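Local coordinates for CrmK (Actinoalloteichus sp. WH1-2216-6, PDB 5I1V), which is a flavoenzyme oxidase with covalently bound FAD, involved in recycling shunt products during caerulomycin biosynthesis, at residues A[232-245]-A[353-365]. Residues are numbered along the deposited sequence; the frame is centred on the assembly and turned at random.
Sequences WAELTEADYVRLVS and REQLAAAYRHLSR
Val-241 and Leu-356 mark where the 237-245 part of a longer helix and helix 353-364 run nearest each other: their axes approach to 9.3 Å, with N-to-C directions 126° apart. Toward the start of the first helix Tyr-360 fills the gap. Its CG lies anti to the backbone N (chi1 -169°), which sends the ring across to the first turn, where Glu-237 CA makes a CH-pi contact 3.5 Å from the ring centroid. Tyr-240 CB approaches Tyr-360 CD1 at 3.4 Å and Trp-232 CZ3 meets Tyr-360 CE1 obliquely. An alanine in place of Tyr-360 is likely to open a gap beneath Glu-237 and leave Trp-232 and Tyr-240 without the ring both lean against. Tyr-240 is a knob in the hole formed by Leu-356, Ala-359, Tyr-360 and Leu-363, its OH 3.3 Å from Leu-363 CD1. Leu-356 CD2 packs 3.7 Å from Val-244 CG1. Ser-245 OG donates to Val-241 O (2.7 Å). An aromatic cluster of Trp-232, from the preceding 3-10 turn, Tyr-240 and Tyr-360 thus joins two helices that lie on one eight-stranded antiparallel sheet, touching its Leu-278 and Tyr-377, away from the flavin.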
# COMPACT_ATOMS: atom_id res chain seq x y z
N TRP A 232 -4.04 13.37 25.21
CA TRP A 232 -5.08 12.91 26.12
C TRP A 232 -4.68 13.17 27.61
O TRP A 232 -5.54 13.40 28.46
CB TRP A 232 -5.38 11.42 25.95
CG TRP A 232 -6.62 11.20 25.15
CD1 TRP A 232 -6.70 10.77 23.84
CD2 TRP A 232 -7.96 11.40 25.59
NE1 TRP A 232 -8.01 10.71 23.46
CE2 TRP A 232 -8.81 11.09 24.51
CE3 TRP A 232 -8.54 11.82 26.81
CZ2 TRP A 232 -10.19 11.17 24.60
CZ3 TRP A 232 -9.93 11.90 26.90
CH2 TRP A 232 -10.74 11.57 25.79
N ALA A 233 -3.39 13.11 27.90
CA ALA A 233 -2.90 13.32 29.28
C ALA A 233 -3.24 14.73 29.78
O ALA A 233 -3.21 14.99 30.99
CB ALA A 233 -1.40 13.10 29.32
N GLU A 234 -3.50 15.64 28.84
CA GLU A 234 -3.75 17.03 29.17
C GLU A 234 -5.19 17.45 28.95
O GLU A 234 -5.51 18.59 29.13
CB GLU A 234 -2.84 17.93 28.34
CG GLU A 234 -1.40 17.89 28.77
CD GLU A 234 -0.42 17.90 27.61
OE1 GLU A 234 -0.58 18.66 26.62
OE2 GLU A 234 0.56 17.12 27.71
N LEU A 235 -6.04 16.51 28.59
CA LEU A 235 -7.38 16.83 28.14
C LEU A 235 -8.38 16.71 29.28
O LEU A 235 -8.29 15.78 30.09
CB LEU A 235 -7.74 15.83 27.02
CG LEU A 235 -8.94 16.02 26.12
CD1 LEU A 235 -8.94 17.40 25.48
CD2 LEU A 235 -8.88 14.92 25.07
N THR A 236 -9.28 17.67 29.40
CA THR A 236 -10.42 17.54 30.30
C THR A 236 -11.70 17.41 29.49
O THR A 236 -11.69 17.65 28.30
CB THR A 236 -10.61 18.75 31.20
OG1 THR A 236 -11.00 19.89 30.42
CG2 THR A 236 -9.33 19.05 32.00
N GLU A 237 -12.79 17.07 30.16
CA GLU A 237 -14.07 16.98 29.50
C GLU A 237 -14.45 18.28 28.87
O GLU A 237 -14.94 18.30 27.74
CB GLU A 237 -15.19 16.54 30.44
CG GLU A 237 -16.52 16.49 29.69
CD GLU A 237 -17.72 16.25 30.57
OE1 GLU A 237 -17.73 15.23 31.26
OE2 GLU A 237 -18.65 17.07 30.54
N ALA A 238 -14.26 19.37 29.60
CA ALA A 238 -14.62 20.69 29.07
C ALA A 238 -13.78 21.06 27.85
O ALA A 238 -14.30 21.58 26.85
CB ALA A 238 -14.47 21.75 30.17
N ASP A 239 -12.48 20.79 27.90
CA ASP A 239 -11.67 21.02 26.69
C ASP A 239 -12.15 20.17 25.52
O ASP A 239 -12.24 20.67 24.41
CB ASP A 239 -10.20 20.72 26.91
CG ASP A 239 -9.50 21.78 27.73
OD1 ASP A 239 -10.07 22.89 27.90
OD2 ASP A 239 -8.36 21.51 28.18
N TYR A 240 -12.41 18.89 25.76
CA TYR A 240 -12.89 18.06 24.66
C TYR A 240 -14.15 18.66 24.04
O TYR A 240 -14.22 18.82 22.81
CB TYR A 240 -13.15 16.62 25.10
CG TYR A 240 -13.70 15.78 23.97
CD1 TYR A 240 -12.84 15.19 23.05
CD2 TYR A 240 -15.07 15.60 23.80
CE1 TYR A 240 -13.33 14.42 22.02
CE2 TYR A 240 -15.57 14.83 22.76
CZ TYR A 240 -14.68 14.24 21.88
OH TYR A 240 -15.11 13.50 20.80
N VAL A 241 -15.15 18.99 24.89
CA VAL A 241 -16.44 19.52 24.41
C VAL A 241 -16.23 20.82 23.64
O VAL A 241 -16.76 21.01 22.53
CB VAL A 241 -17.48 19.68 25.56
CG1 VAL A 241 -18.77 20.37 25.06
CG2 VAL A 241 -17.84 18.32 26.19
N ARG A 242 -15.39 21.70 24.15
CA ARG A 242 -15.17 22.96 23.47
C ARG A 242 -14.44 22.81 22.11
O ARG A 242 -14.86 23.35 21.08
CB ARG A 242 -14.37 23.89 24.36
CG ARG A 242 -14.15 25.24 23.71
CD ARG A 242 -15.44 25.97 23.47
NE ARG A 242 -15.19 27.23 22.78
CZ ARG A 242 -14.96 28.40 23.38
NH1 ARG A 242 -14.94 28.49 24.71
NH2 ARG A 242 -14.75 29.48 22.65
N LEU A 243 -13.36 22.05 22.13
CA LEU A 243 -12.61 21.73 20.92
C LEU A 243 -13.45 21.15 19.77
O LEU A 243 -13.41 21.65 18.66
CB LEU A 243 -11.49 20.75 21.24
CG LEU A 243 -10.72 20.28 20.01
CD1 LEU A 243 -10.07 21.47 19.33
CD2 LEU A 243 -9.71 19.23 20.39
N VAL A 244 -14.18 20.09 20.04
CA VAL A 244 -15.07 19.53 19.02
C VAL A 244 -16.15 20.55 18.62
O VAL A 244 -16.50 20.64 17.44
CB VAL A 244 -15.75 18.24 19.51
CG1 VAL A 244 -16.81 17.79 18.51
CG2 VAL A 244 -14.71 17.16 19.73
N SER A 245 -16.73 21.26 19.59
CA SER A 245 -17.71 22.33 19.27
C SER A 245 -17.10 23.35 18.33
O SER A 245 -17.72 23.77 17.37
CB SER A 245 -18.23 23.04 20.54
OG SER A 245 -18.92 22.11 21.33
N ARG A 353 -23.97 19.85 23.34
CA ARG A 353 -23.02 19.67 24.41
C ARG A 353 -23.20 18.33 25.17
O ARG A 353 -22.20 17.72 25.54
CB ARG A 353 -23.04 20.91 25.36
CG ARG A 353 -22.73 20.61 26.83
CD ARG A 353 -22.19 21.81 27.64
NE ARG A 353 -21.30 22.64 26.82
CZ ARG A 353 -21.67 23.75 26.17
NH1 ARG A 353 -22.92 24.23 26.26
NH2 ARG A 353 -20.78 24.40 25.44
N GLU A 354 -24.43 17.88 25.39
CA GLU A 354 -24.66 16.59 26.07
C GLU A 354 -24.18 15.41 25.19
O GLU A 354 -23.56 14.49 25.69
CB GLU A 354 -26.15 16.39 26.43
CG GLU A 354 -26.74 17.40 27.42
CD GLU A 354 -27.28 18.68 26.75
OE1 GLU A 354 -27.00 18.93 25.55
OE2 GLU A 354 -28.00 19.45 27.44
N GLN A 355 -24.47 15.46 23.89
CA GLN A 355 -23.90 14.48 22.95
C GLN A 355 -22.39 14.40 23.06
O GLN A 355 -21.83 13.29 23.11
CB GLN A 355 -24.30 14.81 21.52
CG GLN A 355 -25.73 14.44 21.22
CD GLN A 355 -26.12 14.77 19.80
OE1 GLN A 355 -26.12 15.93 19.42
NE2 GLN A 355 -26.45 13.74 19.02
N LEU A 356 -21.73 15.55 23.14
CA LEU A 356 -20.29 15.56 23.28
C LEU A 356 -19.79 15.05 24.64
O LEU A 356 -18.77 14.36 24.67
CB LEU A 356 -19.70 16.92 22.93
CG LEU A 356 -20.04 17.37 21.51
CD1 LEU A 356 -19.47 18.75 21.22
CD2 LEU A 356 -19.56 16.32 20.50
N ALA A 357 -20.47 15.35 25.74
CA ALA A 357 -20.05 14.74 27.03
C ALA A 357 -20.33 13.23 27.10
O ALA A 357 -19.57 12.47 27.70
CB ALA A 357 -20.68 15.46 28.22
N ALA A 358 -21.41 12.79 26.47
CA ALA A 358 -21.65 11.36 26.28
C ALA A 358 -20.49 10.69 25.53
O ALA A 358 -20.08 9.60 25.86
CB ALA A 358 -22.96 11.13 25.54
N ALA A 359 -19.95 11.36 24.52
CA ALA A 359 -18.83 10.82 23.74
C ALA A 359 -17.62 10.81 24.60
O ALA A 359 -16.94 9.81 24.69
CB ALA A 359 -18.56 11.65 22.52
N TYR A 360 -17.37 11.93 25.29
CA TYR A 360 -16.21 11.98 26.21
C TYR A 360 -16.21 10.81 27.18
O TYR A 360 -15.17 10.18 27.41
CB TYR A 360 -16.14 13.30 26.95
CG TYR A 360 -14.83 13.48 27.69
CD1 TYR A 360 -13.67 13.84 27.02
CD2 TYR A 360 -14.75 13.27 29.07
CE1 TYR A 360 -12.46 14.01 27.72
CE2 TYR A 360 -13.56 13.41 29.77
CZ TYR A 360 -12.42 13.79 29.10
OH TYR A 360 -11.24 13.93 29.83
N ARG A 361 -17.37 10.48 27.71
CA ARG A 361 -17.50 9.43 28.71
C ARG A 361 -17.00 8.07 28.22
O ARG A 361 -16.28 7.37 28.92
CB ARG A 361 -18.96 9.30 29.16
CG ARG A 361 -19.15 8.45 30.41
CD ARG A 361 -19.44 6.99 30.10
NE ARG A 361 -20.88 6.72 30.10
CZ ARG A 361 -21.45 5.59 30.51
NH1 ARG A 361 -20.72 4.58 30.97
NH2 ARG A 361 -22.77 5.49 30.47
N HIS A 362 -17.42 7.70 27.00
CA HIS A 362 -16.95 6.47 26.37
C HIS A 362 -15.52 6.58 25.85
O HIS A 362 -14.75 5.62 25.91
CB HIS A 362 -17.92 6.09 25.25
CG HIS A 362 -19.28 5.74 25.73
ND1 HIS A 362 -19.58 4.51 26.30
CD2 HIS A 362 -20.43 6.46 25.77
CE1 HIS A 362 -20.85 4.50 26.66
NE2 HIS A 362 -21.39 5.66 26.35
N LEU A 363 -15.13 7.75 25.33
CA LEU A 363 -13.73 7.96 24.89
C LEU A 363 -12.68 8.04 26.01
O LEU A 363 -11.53 7.71 25.77
CB LEU A 363 -13.61 9.21 24.01
CG LEU A 363 -14.39 9.16 22.69
CD1 LEU A 363 -14.49 10.57 22.11
CD2 LEU A 363 -13.72 8.21 21.70
N SER A 364 -13.05 8.48 27.22
CA SER A 364 -12.08 8.38 28.34
C SER A 364 -12.23 7.15 29.26
O SER A 364 -11.36 6.91 30.09
CB SER A 364 -12.11 9.63 29.23
OG SER A 364 -13.40 9.85 29.69
N ARG A 365 -13.33 6.40 29.12
CA ARG A 365 -13.59 5.21 29.95
C ARG A 365 -12.27 4.44 30.15
O ARG A 365 -11.69 3.93 29.19
CB ARG A 365 -14.63 4.30 29.24
CG ARG A 365 -15.75 3.76 30.14
CD ARG A 365 -16.92 3.19 29.34
NE ARG A 365 -16.62 1.90 28.71
CZ ARG A 365 -17.45 1.22 27.90
NH1 ARG A 365 -18.66 1.70 27.61
NH2 ARG A 365 -17.08 0.05 27.38